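Xyloglucan-specific endo-beta-1,4-glucanase BoGH5A (Bacteroides ovatus, PDB 3ZMR) hydrolyses internal beta-1,4-glucosidic linkages in the xyloglucan backbone with retention of configuration, releasing xyloglucan oligosaccharides. Local coordinates at residues N351-G363 and N411-V423. Sequence-based numbering, arbitrary orientation.
With EDO (1,2-ethanediol), chain F.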
loop_
_atom_site.group_PDB
_atom_site.type_symbol
_atom_site.label_atom_id
_atom_site.label_comp_id
_atom_site.label_asym_id
_atom_site.label_seq_id
_atom_site.Cartn_x
_atom_site.Cartn_y
_atom_site.Cartn_z
ATOM N N ASN A 351 10.336 -5.280 -27.685
ATOM C CA ASN A 351 9.350 -5.096 -28.740
ATOM C C ASN A 351 8.245 -4.145 -28.327
ATOM O O ASN A 351 7.074 -4.528 -28.236
ATOM C CB ASN A 351 8.731 -6.452 -29.122
ATOM C CG ASN A 351 7.819 -6.351 -30.326
ATOM O OD1 ASN A 351 8.106 -5.602 -31.267
ATOM N ND2 ASN A 351 6.720 -7.114 -30.318
ATOM N N PHE A 352 8.613 -2.883 -28.085
ATOM C CA PHE A 352 7.639 -1.922 -27.529
ATOM C C PHE A 352 6.617 -1.470 -28.572
ATOM O O PHE A 352 6.838 -1.588 -29.793
ATOM C CB PHE A 352 8.325 -0.693 -26.912
ATOM C CG PHE A 352 9.109 0.125 -27.904
ATOM C CD1 PHE A 352 8.481 1.109 -28.671
ATOM C CD2 PHE A 352 10.463 -0.091 -28.077
ATOM C CE1 PHE A 352 9.202 1.842 -29.596
ATOM C CE2 PHE A 352 11.193 0.659 -28.993
ATOM C CZ PHE A 352 10.551 1.609 -29.767
ATOM N N LYS A 353 5.500 -0.946 -28.086
ATOM C CA LYS A 353 4.492 -0.323 -28.918
ATOM C C LYS A 353 4.573 1.175 -28.674
ATOM O O LYS A 353 4.574 1.613 -27.521
ATOM C CB LYS A 353 3.114 -0.853 -28.594
ATOM C CG LYS A 353 2.960 -2.354 -28.754
ATOM C CD LYS A 353 3.147 -2.806 -30.189
ATOM C CE LYS A 353 2.855 -4.291 -30.354
ATOM N NZ LYS A 353 3.205 -4.715 -31.731
ATOM N N SER A 354 4.675 1.961 -29.740
ATOM C CA SER A 354 4.868 3.398 -29.629
ATOM C C SER A 354 3.555 4.192 -29.550
ATOM O O SER A 354 3.576 5.390 -29.243
ATOM C CB SER A 354 5.716 3.945 -30.806
ATOM O OG SER A 354 5.042 3.704 -32.026
ATOM N N GLN A 355 2.434 3.539 -29.908
ATOM C CA GLN A 355 1.147 4.200 -30.041
ATOM C C GLN A 355 0.136 3.597 -29.068
ATOM O O GLN A 355 0.318 2.485 -28.557
ATOM C CB GLN A 355 0.598 4.051 -31.457
ATOM C CG GLN A 355 1.504 4.749 -32.466
ATOM C CD GLN A 355 1.114 4.485 -33.910
ATOM O OE1 GLN A 355 0.178 3.733 -34.205
ATOM N NE2 GLN A 355 1.852 5.087 -34.821
ATOM N N TRP A 356 -0.917 4.365 -28.838
ATOM C CA TRP A 356 -1.986 3.984 -27.900
ATOM C C TRP A 356 -3.296 4.676 -28.270
ATOM O O TRP A 356 -3.302 5.853 -28.620
ATOM C CB TRP A 356 -1.587 4.390 -26.446
ATOM C CG TRP A 356 -2.700 4.034 -25.499
ATOM C CD1 TRP A 356 -2.888 2.808 -24.869
ATOM C CD2 TRP A 356 -3.858 4.829 -25.164
ATOM N NE1 TRP A 356 -4.070 2.810 -24.167
ATOM C CE2 TRP A 356 -4.688 4.030 -24.319
ATOM C CE3 TRP A 356 -4.279 6.135 -25.487
ATOM C CZ2 TRP A 356 -5.936 4.484 -23.849
ATOM C CZ3 TRP A 356 -5.498 6.583 -24.996
ATOM C CH2 TRP A 356 -6.304 5.762 -24.156
ATOM N N GLY A 357 -4.405 3.947 -28.155
ATOM C CA GLY A 357 -5.724 4.557 -28.108
ATOM C C GLY A 357 -6.486 4.539 -29.425
ATOM O O GLY A 357 -5.965 4.167 -30.471
ATOM N N ALA A 358 -7.735 4.966 -29.341
ATOM C CA ALA A 358 -8.693 4.898 -30.479
ATOM C C ALA A 358 -8.173 5.599 -31.736
ATOM O O ALA A 358 -8.357 5.093 -32.839
ATOM C CB ALA A 358 -10.045 5.469 -30.073
ATOM N N ALA A 359 -7.487 6.728 -31.544
ATOM C CA ALA A 359 -6.939 7.521 -32.661
ATOM C C ALA A 359 -5.936 6.732 -33.506
ATOM O O ALA A 359 -5.724 7.050 -34.686
ATOM C CB ALA A 359 -6.305 8.803 -32.145
ATOM N N PHE A 360 -5.341 5.703 -32.911
ATOM C CA PHE A 360 -4.346 4.848 -33.583
ATOM C C PHE A 360 -4.731 3.389 -33.757
ATOM O O PHE A 360 -3.873 2.542 -34.018
ATOM C CB PHE A 360 -3.006 4.960 -32.854
ATOM C CG PHE A 360 -2.466 6.340 -32.881
ATOM C CD1 PHE A 360 -1.948 6.868 -34.068
ATOM C CD2 PHE A 360 -2.536 7.142 -31.769
ATOM C CE1 PHE A 360 -1.488 8.163 -34.100
ATOM C CE2 PHE A 360 -2.087 8.437 -31.795
ATOM C CZ PHE A 360 -1.569 8.951 -32.970
ATOM N N ALA A 361 -6.023 3.085 -33.606
ATOM C CA ALA A 361 -6.504 1.730 -33.893
ATOM C C ALA A 361 -6.028 1.314 -35.292
ATOM O O ALA A 361 -6.107 2.103 -36.222
ATOM C CB ALA A 361 -8.021 1.665 -33.794
ATOM N N GLY A 362 -5.458 0.118 -35.411
ATOM C CA GLY A 362 -4.970 -0.413 -36.710
ATOM C C GLY A 362 -3.488 -0.118 -36.913
ATOM O O GLY A 362 -2.876 -0.570 -37.880
ATOM N N GLY A 363 -2.929 0.650 -35.976
ATOM C CA GLY A 363 -1.516 1.053 -35.972
ATOM C C GLY A 363 -0.606 0.268 -35.026
ATOM O O GLY A 363 -0.819 -0.917 -34.779
ATOM N N ASN A 411 3.327 10.689 -33.559
ATOM C CA ASN A 411 2.236 9.805 -33.147
ATOM C C ASN A 411 2.471 9.287 -31.717
ATOM O O ASN A 411 1.521 9.079 -30.956
ATOM C CB ASN A 411 2.124 8.627 -34.124
ATOM C CG ASN A 411 1.585 9.026 -35.473
ATOM O OD1 ASN A 411 1.040 10.111 -35.638
ATOM N ND2 ASN A 411 1.751 8.145 -36.445
ATOM N N HIS A 412 3.728 9.075 -31.377
ATOM C CA HIS A 412 4.118 8.613 -30.044
ATOM C C HIS A 412 3.816 9.719 -29.027
ATOM O O HIS A 412 3.250 9.452 -27.949
ATOM C CB HIS A 412 5.587 8.187 -30.005
ATOM C CG HIS A 412 6.129 7.948 -28.622
ATOM N ND1 HIS A 412 5.662 6.930 -27.817
ATOM C CD2 HIS A 412 7.062 8.605 -27.892
ATOM C CE1 HIS A 412 6.311 6.962 -26.661
ATOM N NE2 HIS A 412 7.154 7.974 -26.677
ATOM N N LEU A 413 4.226 10.948 -29.321
ATOM C CA LEU A 413 4.036 12.052 -28.377
ATOM C C LEU A 413 2.546 12.237 -28.112
ATOM O O LEU A 413 2.131 12.412 -26.963
ATOM C CB LEU A 413 4.656 13.344 -28.905
ATOM C CG LEU A 413 6.185 13.355 -28.972
ATOM C CD1 LEU A 413 6.637 14.620 -29.681
ATOM C CD2 LEU A 413 6.803 13.260 -27.593
ATOM N N LYS A 414 1.744 12.197 -29.173
ATOM C CA LYS A 414 0.287 12.316 -29.065
ATOM C C LYS A 414 -0.292 11.172 -28.247
ATOM O O LYS A 414 -1.127 11.397 -27.358
ATOM C CB LYS A 414 -0.386 12.364 -30.451
ATOM C CG LYS A 414 -1.916 12.422 -30.390
ATOM C CD LYS A 414 -2.588 12.514 -31.757
ATOM C CE LYS A 414 -4.010 13.050 -31.628
ATOM N NZ LYS A 414 -4.877 12.126 -30.852
ATOM N N SER A 415 0.159 9.963 -28.521
ATOM C CA SER A 415 -0.318 8.765 -27.845
ATOM C C SER A 415 -0.069 8.892 -26.342
ATOM O O SER A 415 -0.921 8.505 -25.547
ATOM C CB SER A 415 0.423 7.539 -28.368
ATOM O OG SER A 415 -0.072 7.141 -29.652
ATOM N N ARG A 416 1.120 9.333 -25.956
ATOM C CA ARG A 416 1.438 9.493 -24.518
ATOM C C ARG A 416 0.414 10.401 -23.873
ATOM O O ARG A 416 -0.117 10.129 -22.772
ATOM C CB ARG A 416 2.815 10.085 -24.237
ATOM C CG ARG A 416 3.966 9.237 -24.708
ATOM C CD ARG A 416 5.259 9.952 -24.363
ATOM N NE ARG A 416 5.512 9.979 -22.915
ATOM C CZ ARG A 416 5.325 11.034 -22.120
ATOM N NH1 ARG A 416 4.918 12.212 -22.585
ATOM N NH2 ARG A 416 5.548 10.877 -20.807
ATOM N N ASN A 417 0.155 11.539 -24.491
ATOM C CA ASN A 417 -0.767 12.524 -23.907
ATOM C C ASN A 417 -2.229 12.074 -23.911
ATOM O O ASN A 417 -2.968 12.314 -22.950
ATOM C CB ASN A 417 -0.542 13.891 -24.540
ATOM C CG ASN A 417 0.799 14.461 -24.152
ATOM O OD1 ASN A 417 1.308 14.191 -23.039
ATOM N ND2 ASN A 417 1.408 15.206 -25.054
ATOM N N ASP A 418 -2.632 11.340 -24.938
ATOM C CA ASP A 418 -3.977 10.739 -25.000
ATOM C C ASP A 418 -4.120 9.735 -23.838
ATOM O O ASP A 418 -5.140 9.688 -23.144
ATOM C CB ASP A 418 -4.209 10.036 -26.354
ATOM C CG ASP A 418 -4.378 11.006 -27.507
ATOM O OD1 ASP A 418 -4.545 12.248 -27.282
ATOM O OD2 ASP A 418 -4.351 10.497 -28.650
ATOM N N TYR A 419 -3.089 8.923 -23.653
ATOM C CA TYR A 419 -3.058 7.883 -22.621
ATOM C C TYR A 419 -3.124 8.505 -21.203
ATOM O O TYR A 419 -3.920 8.109 -20.362
ATOM C CB TYR A 419 -1.776 7.022 -22.753
ATOM C CG TYR A 419 -1.611 6.015 -21.646
ATOM C CD1 TYR A 419 -2.201 4.773 -21.728
ATOM C CD2 TYR A 419 -0.870 6.321 -20.520
ATOM C CE1 TYR A 419 -2.094 3.852 -20.716
ATOM C CE2 TYR A 419 -0.703 5.384 -19.508
ATOM C CZ TYR A 419 -1.313 4.148 -19.606
ATOM O OH TYR A 419 -1.210 3.230 -18.558
ATOM N N ILE A 420 -2.276 9.477 -20.969
ATOM C CA ILE A 420 -2.219 10.204 -19.713
ATOM C C ILE A 420 -3.564 10.804 -19.364
ATOM O O ILE A 420 -4.077 10.629 -18.237
ATOM C CB ILE A 420 -1.111 11.299 -19.731
ATOM C CG1 ILE A 420 0.282 10.650 -19.698
ATOM C CG2 ILE A 420 -1.264 12.251 -18.545
ATOM C CD1 ILE A 420 1.429 11.587 -20.024
ATOM N N GLU A 421 -4.159 11.532 -20.299
ATOM C CA GLU A 421 -5.466 12.135 -20.076
ATOM C C GLU A 421 -6.496 11.068 -19.748
ATOM O O GLU A 421 -7.320 11.258 -18.850
ATOM C CB GLU A 421 -5.906 12.910 -21.316
ATOM C CG GLU A 421 -7.258 13.589 -21.169
ATOM C CD GLU A 421 -7.834 14.109 -22.478
ATOM O OE1 GLU A 421 -7.054 14.519 -23.380
ATOM O OE2 GLU A 421 -9.082 14.140 -22.579
ATOM N N TYR A 422 -6.448 9.956 -20.470
ATOM C CA TYR A 422 -7.462 8.897 -20.327
ATOM C C TYR A 422 -7.329 8.237 -18.940
ATOM O O TYR A 422 -8.332 8.013 -18.223
ATOM C CB TYR A 422 -7.399 7.831 -21.429
ATOM C CG TYR A 422 -8.643 6.972 -21.440
ATOM C CD1 TYR A 422 -9.808 7.412 -22.057
ATOM C CD2 TYR A 422 -8.675 5.763 -20.763
ATOM C CE1 TYR A 422 -10.955 6.649 -22.008
ATOM C CE2 TYR A 422 -9.809 4.994 -20.707
ATOM C CZ TYR A 422 -10.948 5.436 -21.329
ATOM O OH TYR A 422 -12.090 4.665 -21.273
ATOM N N VAL A 423 -6.112 7.913 -18.553
ATOM C CA VAL A 423 -5.894 7.310 -17.228
ATOM C C VAL A 423 -6.394 8.264 -16.124
ATOM O O VAL A 423 -7.108 7.854 -15.205
ATOM C CB VAL A 423 -4.428 6.921 -17.012
ATOM C CG1 VAL A 423 -4.160 6.586 -15.542
ATOM C CG2 VAL A 423 -4.098 5.762 -17.941
HETATM C C1 EDO F . 8.126 3.270 -33.605
HETATM O O1 EDO F . 6.966 2.424 -33.680
HETATM C C2 EDO F . 8.894 3.237 -34.930
HETATM O O2 EDO F . 9.397 1.911 -35.116
HETATM O O HOH W 1 -5.063 7.947 -28.970
#
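W356 lies across the helix at D418, Y419 and Y422 and has the largest share of the contact, at its well-packed end. With CG anti to the backbone N (chi1 178°), the indole is laid against Y419 and Y422; Y419 CA sits over the six-membered ring, 3.9 Å from its centroid. The Y419 ring turns its edge to the face of the five-membered ring in a T-shaped pair, planes at 84°, while Y422 CB packs on W356 CH2 at 3.6 Å. Were W356 an alanine, Y419 and Y422 would probably lose the surface they pack on, and the G369 carbonyl its indole N-H. On the helix, S415 OG is doubly engaged: it takes the W356 N-H at 3.0 Å and donates to N411 O one turn back. H412 ND1 gives its hydrogen to S354 O at 3.0 Å, with the oxygen in the imidazole plane. F360, partly exposed, still meets S415 OG and, obliquely, N411. Only farther out is the contact looser, with A359 CB 3.8 Å from K414 NZ. That NZ forms a salt bridge with D418 OD2, and a water joins the same oxygen to W356 O. Within this GH5 TIM barrel, the contact ties the loop between helices 341-344 and 371-379 to helix 406-429, which connects strands 391-396 and 433-436; I374 of helix 371-379 touches both W356 and Y419, and helix 456-471 packs against N417 and I420.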